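Local structure of beta sliding clamp (Bartonella birtlesii LL-WM9, 6PTR) at residues C[267-279]-C[343-357]. The protein forms, with a second copy, a head-to-tail ring around DNA that probably tethers DNA polymerases and makes them processive. Numbering follows the deposited sequence. Where two conformers were deposited one is given.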
loop_
_atom_site.group_PDB
_atom_site.type_symbol
_atom_site.label_atom_id
_atom_site.label_comp_id
_atom_site.label_asym_id
_atom_site.label_seq_id
_atom_site.Cartn_x
_atom_site.Cartn_y
_atom_site.Cartn_z
ATOM N N ASN C 267 -24.118 1.613 -35.256
ATOM C CA ASN C 267 -25.037 1.635 -34.118
ATOM C C ASN C 267 -25.920 2.875 -34.165
ATOM O O ASN C 267 -25.446 3.974 -34.457
ATOM C CB ASN C 267 -24.258 1.605 -32.801
ATOM C CG ASN C 267 -23.656 0.263 -32.507
ATOM O OD1 ASN C 267 -23.754 -0.670 -33.309
ATOM N ND2 ASN C 267 -23.004 0.153 -31.350
ATOM N N ASP C 268 -27.210 2.703 -33.849
ATOM C CA ASP C 268 -28.206 3.736 -34.114
ATOM C C ASP C 268 -29.022 4.161 -32.898
ATOM O O ASP C 268 -30.014 4.881 -33.065
ATOM C CB ASP C 268 -29.149 3.265 -35.224
ATOM C CG ASP C 268 -29.901 1.992 -34.854
ATOM O OD1 ASP C 268 -29.408 1.229 -33.998
ATOM O OD2 ASP C 268 -30.985 1.753 -35.418
ATOM N N ARG C 269 -28.676 3.717 -31.700
ATOM C CA ARG C 269 -29.292 4.191 -30.461
ATOM C C ARG C 269 -28.256 4.989 -29.679
ATOM O O ARG C 269 -27.233 4.435 -29.270
ATOM C CB ARG C 269 -29.780 3.030 -29.596
ATOM C CG ARG C 269 -30.789 2.135 -30.289
ATOM C CD ARG C 269 -31.393 1.129 -29.325
ATOM N NE ARG C 269 -31.556 -0.184 -29.945
ATOM C CZ ARG C 269 -32.361 -1.138 -29.485
ATOM N NH1 ARG C 269 -33.110 -0.916 -28.413
ATOM N NH2 ARG C 269 -32.430 -2.303 -30.109
ATOM N N LYS C 270 -28.533 6.260 -29.427
ATOM C CA LYS C 270 -27.566 7.126 -28.760
ATOM C C LYS C 270 -28.016 7.424 -27.338
ATOM O O LYS C 270 -29.140 7.883 -27.124
ATOM C CB LYS C 270 -27.385 8.436 -29.536
ATOM C CG LYS C 270 -26.374 9.388 -28.895
ATOM C CD LYS C 270 -25.866 10.432 -29.908
ATOM C CE LYS C 270 -26.684 11.667 -29.948
ATOM N NZ LYS C 270 -26.042 12.682 -30.857
ATOM N N LEU C 271 -27.134 7.171 -26.374
ATOM C CA LEU C 271 -27.371 7.477 -24.968
ATOM C C LEU C 271 -26.340 8.505 -24.528
ATOM O O LEU C 271 -25.142 8.293 -24.728
ATOM C CB LEU C 271 -27.273 6.213 -24.109
ATOM C CG LEU C 271 -27.143 6.390 -22.589
ATOM C CD1 LEU C 271 -28.418 7.045 -22.028
ATOM C CD2 LEU C 271 -26.863 5.067 -21.868
ATOM N N ILE C 272 -26.796 9.618 -23.958
ATOM C CA ILE C 272 -25.905 10.616 -23.376
ATOM C C ILE C 272 -26.197 10.702 -21.889
ATOM O O ILE C 272 -27.354 10.853 -21.489
ATOM C CB ILE C 272 -26.065 12.009 -24.000
ATOM C CG1 ILE C 272 -26.024 11.955 -25.529
ATOM C CG2 ILE C 272 -24.967 12.911 -23.457
ATOM C CD1 ILE C 272 -26.327 13.309 -26.185
ATOM N N VAL C 273 -25.147 10.637 -21.076
ATOM C CA VAL C 273 -25.296 10.755 -19.636
ATOM C C VAL C 273 -24.246 11.732 -19.132
ATOM O O VAL C 273 -23.218 11.960 -19.769
ATOM C CB VAL C 273 -25.159 9.391 -18.912
ATOM C CG1 VAL C 273 -26.274 8.437 -19.330
ATOM C CG2 VAL C 273 -23.808 8.773 -19.194
ATOM N N ASN C 274 -24.524 12.313 -17.973
ATOM C CA ASN C 274 -23.504 13.059 -17.257
ATOM C C ASN C 274 -22.444 12.082 -16.790
ATOM O O ASN C 274 -22.741 11.145 -16.039
ATOM C CB ASN C 274 -24.104 13.797 -16.069
ATOM C CG ASN C 274 -23.068 14.564 -15.280
ATOM O OD1 ASN C 274 -22.252 13.984 -14.572
ATOM N ND2 ASN C 274 -23.104 15.879 -15.392
ATOM N N ARG C 275 -21.205 12.305 -17.220
ATOM C CA ARG C 275 -20.177 11.292 -17.010
ATOM C C ARG C 275 -19.928 11.047 -15.526
ATOM O O ARG C 275 -19.783 9.896 -15.098
ATOM C CB ARG C 275 -18.880 11.707 -17.705
ATOM C CG ARG C 275 -17.786 10.673 -17.595
ATOM C CD ARG C 275 -16.632 11.022 -18.466
ATOM N NE ARG C 275 -16.058 12.277 -18.038
ATOM C CZ ARG C 275 -15.105 12.389 -17.122
ATOM N NH1 ARG C 275 -14.595 11.306 -16.546
ATOM N NH2 ARG C 275 -14.648 13.591 -16.791
ATOM N N GLN C 276 -19.857 12.116 -14.738
ATOM C CA GLN C 276 -19.550 11.990 -13.319
ATOM C C GLN C 276 -20.694 11.317 -12.569
ATOM O O GLN C 276 -20.477 10.464 -11.700
ATOM C CB GLN C 276 -19.252 13.386 -12.759
ATOM C CG GLN C 276 -18.038 14.098 -13.396
ATOM C CD GLN C 276 -18.261 14.703 -14.812
ATOM O OE1 GLN C 276 -19.391 14.838 -15.308
ATOM N NE2 GLN C 276 -17.157 15.074 -15.455
ATOM N N ASP C 277 -21.928 11.703 -12.894
ATOM C CA ASP C 277 -23.085 11.086 -12.251
ATOM C C ASP C 277 -23.177 9.606 -12.596
ATOM O O ASP C 277 -23.524 8.779 -11.741
ATOM C CB ASP C 277 -24.354 11.825 -12.678
ATOM C CG ASP C 277 -24.416 13.236 -12.133
ATOM O OD1 ASP C 277 -23.669 13.568 -11.180
ATOM O OD2 ASP C 277 -25.227 14.019 -12.655
ATOM N N PHE C 278 -22.893 9.257 -13.858
ATOM C CA PHE C 278 -22.909 7.855 -14.287
ATOM C C PHE C 278 -21.811 7.064 -13.593
ATOM O O PHE C 278 -22.046 5.964 -13.075
ATOM C CB PHE C 278 -22.743 7.788 -15.808
ATOM C CG PHE C 278 -22.657 6.392 -16.358
ATOM C CD1 PHE C 278 -23.804 5.640 -16.543
ATOM C CD2 PHE C 278 -21.430 5.831 -16.684
ATOM C CE1 PHE C 278 -23.728 4.352 -17.048
ATOM C CE2 PHE C 278 -21.349 4.536 -17.178
ATOM C CZ PHE C 278 -22.493 3.810 -17.375
ATOM N N SER C 279 -20.594 7.611 -13.581
ATOM C CA SER C 279 -19.476 6.928 -12.938
ATOM C C SER C 279 -19.746 6.680 -11.458
ATOM O O SER C 279 -19.484 5.586 -10.948
ATOM C CB SER C 279 -18.195 7.753 -13.110
ATOM O OG SER C 279 -17.873 7.862 -14.483
ATOM N N ALA C 343 -15.106 5.357 -18.654
ATOM C CA ALA C 343 -15.515 6.669 -18.153
ATOM C C ALA C 343 -14.309 7.469 -17.672
ATOM O O ALA C 343 -14.227 8.688 -17.893
ATOM C CB ALA C 343 -16.542 6.508 -17.030
ATOM N N GLY C 344 -13.357 6.795 -17.023
ATOM C CA GLY C 344 -12.124 7.446 -16.595
ATOM C C GLY C 344 -11.249 7.957 -17.718
ATOM O O GLY C 344 -10.411 8.830 -17.481
ATOM N N GLN C 345 -11.412 7.438 -18.941
ATOM C CA GLN C 345 -10.618 7.925 -20.069
ATOM C C GLN C 345 -11.087 9.273 -20.586
ATOM O O GLN C 345 -10.306 9.994 -21.216
ATOM C CB GLN C 345 -10.668 6.929 -21.229
ATOM C CG GLN C 345 -9.997 5.628 -20.903
ATOM C CD GLN C 345 -8.514 5.799 -20.810
ATOM O OE1 GLN C 345 -7.936 5.745 -19.730
ATOM N NE2 GLN C 345 -7.877 6.026 -21.958
ATOM N N LEU C 346 -12.355 9.599 -20.366
ATOM C CA LEU C 346 -12.983 10.748 -20.977
ATOM C C LEU C 346 -12.756 11.983 -20.129
ATOM O O LEU C 346 -12.573 11.900 -18.915
ATOM C CB LEU C 346 -14.478 10.488 -21.137
ATOM C CG LEU C 346 -14.807 9.187 -21.859
ATOM C CD1 LEU C 346 -16.324 8.972 -21.895
ATOM C CD2 LEU C 346 -14.219 9.221 -23.261
ATOM N N SER C 347 -12.781 13.138 -20.778
ATOM C CA SER C 347 -12.518 14.387 -20.094
ATOM C C SER C 347 -13.719 15.315 -20.043
ATOM O O SER C 347 -13.649 16.350 -19.371
ATOM C CB SER C 347 -11.346 15.114 -20.766
ATOM O OG SER C 347 -11.670 15.466 -22.102
ATOM N N SER C 348 -14.807 14.991 -20.726
ATOM C CA SER C 348 -15.914 15.926 -20.849
ATOM C C SER C 348 -17.012 15.595 -19.850
ATOM O O SER C 348 -17.061 14.501 -19.283
ATOM C CB SER C 348 -16.475 15.918 -22.271
ATOM O OG SER C 348 -17.185 14.745 -22.534
ATOM N N ASP C 349 -17.900 16.565 -19.638
ATOM C CA ASP C 349 -19.046 16.308 -18.780
ATOM C C ASP C 349 -19.976 15.262 -19.369
ATOM O O ASP C 349 -20.722 14.639 -18.616
ATOM C CB ASP C 349 -19.844 17.577 -18.527
ATOM C CG ASP C 349 -19.022 18.667 -17.857
ATOM O OD1 ASP C 349 -18.006 18.340 -17.204
ATOM O OD2 ASP C 349 -19.406 19.847 -17.977
ATOM N N GLU C 350 -19.941 15.041 -20.680
ATOM C CA GLU C 350 -20.943 14.225 -21.353
ATOM C C GLU C 350 -20.311 12.939 -21.869
ATOM O O GLU C 350 -19.343 12.983 -22.636
ATOM C CB GLU C 350 -21.578 15.018 -22.497
ATOM C CG GLU C 350 -21.917 16.424 -22.038
ATOM C CD GLU C 350 -22.404 17.344 -23.129
ATOM O OE1 GLU C 350 -23.215 18.239 -22.810
ATOM O OE2 GLU C 350 -21.963 17.192 -24.287
ATOM N N MET C 351 -20.888 11.807 -21.491
ATOM C CA MET C 351 -20.450 10.503 -21.966
ATOM C C MET C 351 -21.505 9.958 -22.921
ATOM O O MET C 351 -22.683 9.886 -22.564
ATOM C CB MET C 351 -20.245 9.552 -20.795
ATOM C CG MET C 351 -19.753 8.189 -21.184
ATOM S SD MET C 351 -19.280 7.318 -19.677
ATOM C CE MET C 351 -18.530 5.840 -20.353
ATOM N N VAL C 352 -21.094 9.578 -24.125
ATOM C CA VAL C 352 -22.021 9.135 -25.165
ATOM C C VAL C 352 -21.786 7.659 -25.458
ATOM O O VAL C 352 -20.649 7.236 -25.693
ATOM C CB VAL C 352 -21.871 9.972 -26.447
ATOM C CG1 VAL C 352 -22.807 9.429 -27.530
ATOM C CG2 VAL C 352 -22.182 11.414 -26.161
ATOM N N PHE C 353 -22.857 6.863 -25.413
ATOM C CA PHE C 353 -22.834 5.479 -25.880
ATOM C C PHE C 353 -23.617 5.387 -27.180
ATOM O O PHE C 353 -24.762 5.841 -27.240
ATOM C CB PHE C 353 -23.507 4.521 -24.899
ATOM C CG PHE C 353 -22.903 4.488 -23.536
ATOM C CD1 PHE C 353 -23.079 5.541 -22.648
ATOM C CD2 PHE C 353 -22.213 3.367 -23.121
ATOM C CE1 PHE C 353 -22.533 5.480 -21.366
ATOM C CE2 PHE C 353 -21.670 3.297 -21.847
ATOM C CZ PHE C 353 -21.840 4.356 -20.972
ATOM N N MET C 354 -23.024 4.770 -28.197
ATOM C CA MET C 354 -23.740 4.396 -29.409
ATOM C C MET C 354 -24.023 2.904 -29.313
ATOM O O MET C 354 -23.097 2.091 -29.230
ATOM C CB MET C 354 -22.945 4.746 -30.668
ATOM C CG MET C 354 -22.587 6.192 -30.722
ATOM S SD MET C 354 -24.023 7.281 -30.752
ATOM C CE MET C 354 -24.894 6.712 -32.207
ATOM N N LEU C 355 -25.304 2.551 -29.248
ATOM C CA LEU C 355 -25.693 1.191 -28.926
ATOM C C LEU C 355 -26.469 0.581 -30.078
ATOM O O LEU C 355 -27.075 1.278 -30.897
ATOM C CB LEU C 355 -26.561 1.154 -27.652
ATOM C CG LEU C 355 -25.879 1.824 -26.462
ATOM C CD1 LEU C 355 -26.857 2.034 -25.315
ATOM C CD2 LEU C 355 -24.696 0.955 -26.040
ATOM N N SER C 356 -26.491 -0.746 -30.086
ATOM C CA SER C 356 -27.351 -1.475 -31.001
ATOM C C SER C 356 -28.289 -2.322 -30.146
ATOM O O SER C 356 -29.169 -1.789 -29.462
ATOM C CB SER C 356 -26.508 -2.327 -31.955
ATOM O OG SER C 356 -27.290 -2.807 -33.021
ATOM N N ASP C 357 -28.080 -3.627 -30.136
ATOM C CA ASP C 357 -28.881 -4.524 -29.319
ATOM C C ASP C 357 -28.079 -4.961 -28.094
ATOM O O ASP C 357 -26.941 -4.543 -27.865
ATOM C CB ASP C 357 -29.340 -5.731 -30.139
ATOM C CG ASP C 357 -28.176 -6.484 -30.752
ATOM O OD1 ASP C 357 -27.417 -7.128 -29.997
ATOM O OD2 ASP C 357 -28.000 -6.421 -31.990
HETATM O O HOH W 1 -27.818 -0.450 -34.648
HETATM O O HOH W 2 -15.608 16.193 -17.069
#
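R275 reaches from the first turn of its helix into the loop that joins helix 336-345 to strand 350-355, and each atom of its long side chain finds something to meet. CB lies beside the carbonyl oxygens of D349 and S348; CG is about equally near A343 O and CB of M351, whose side chain crosses that of R275 at about a right angle. CD lies against CB of L346 at 3.5 Å and also close to A343 O. A bend at chi3 (62°) then turns the guanidinium in among three backbone carbonyls, two at its edge and one over a face. R275 NE gives a nearly straight, in-plane bond of 2.7 Å to S348 O; R275 NH1 gives a more bent one, 3.0 Å, to A343 O. L346 N approaches that oxygen from the opposite face. L346 O sits 3.1 Å from R275 CZ, over the centre of the planar group. NH2 ends on a water also held by S347 O and D349 OD1. Arginine suits this place because its flat cation can donate from NE, NH1 and NH2 in different directions. The backbone N of R275 donates to D349 O, while N274, the N-cap, accepts from D277 N through OD1, asparagine's short side-chain carbonyl suiting that role.

Strand 269-274, just before this helix, pairs antiparallel with 350-355, starting at a classic beta bulge where D268 and R269 both face L355. On the buried side, L271 CD2 touches F353 CD1 at 3.9 Å, and F353 turns its edge to the face of F278 in an offset edge-to-face pair, planes at 67°; phenylalanine offers flat apolar surfaces to this helix-sheet interface. The sulfur of M351 lies obliquely to F278, a Met-aromatic contact.

In the C-terminal domain of the clamp, strand 350-355 runs between 269-274 and 362-366, whose I364 touches M351 and F353, while L339 of helix 336-345 packs against both F278 and F353, joining helices to sheet.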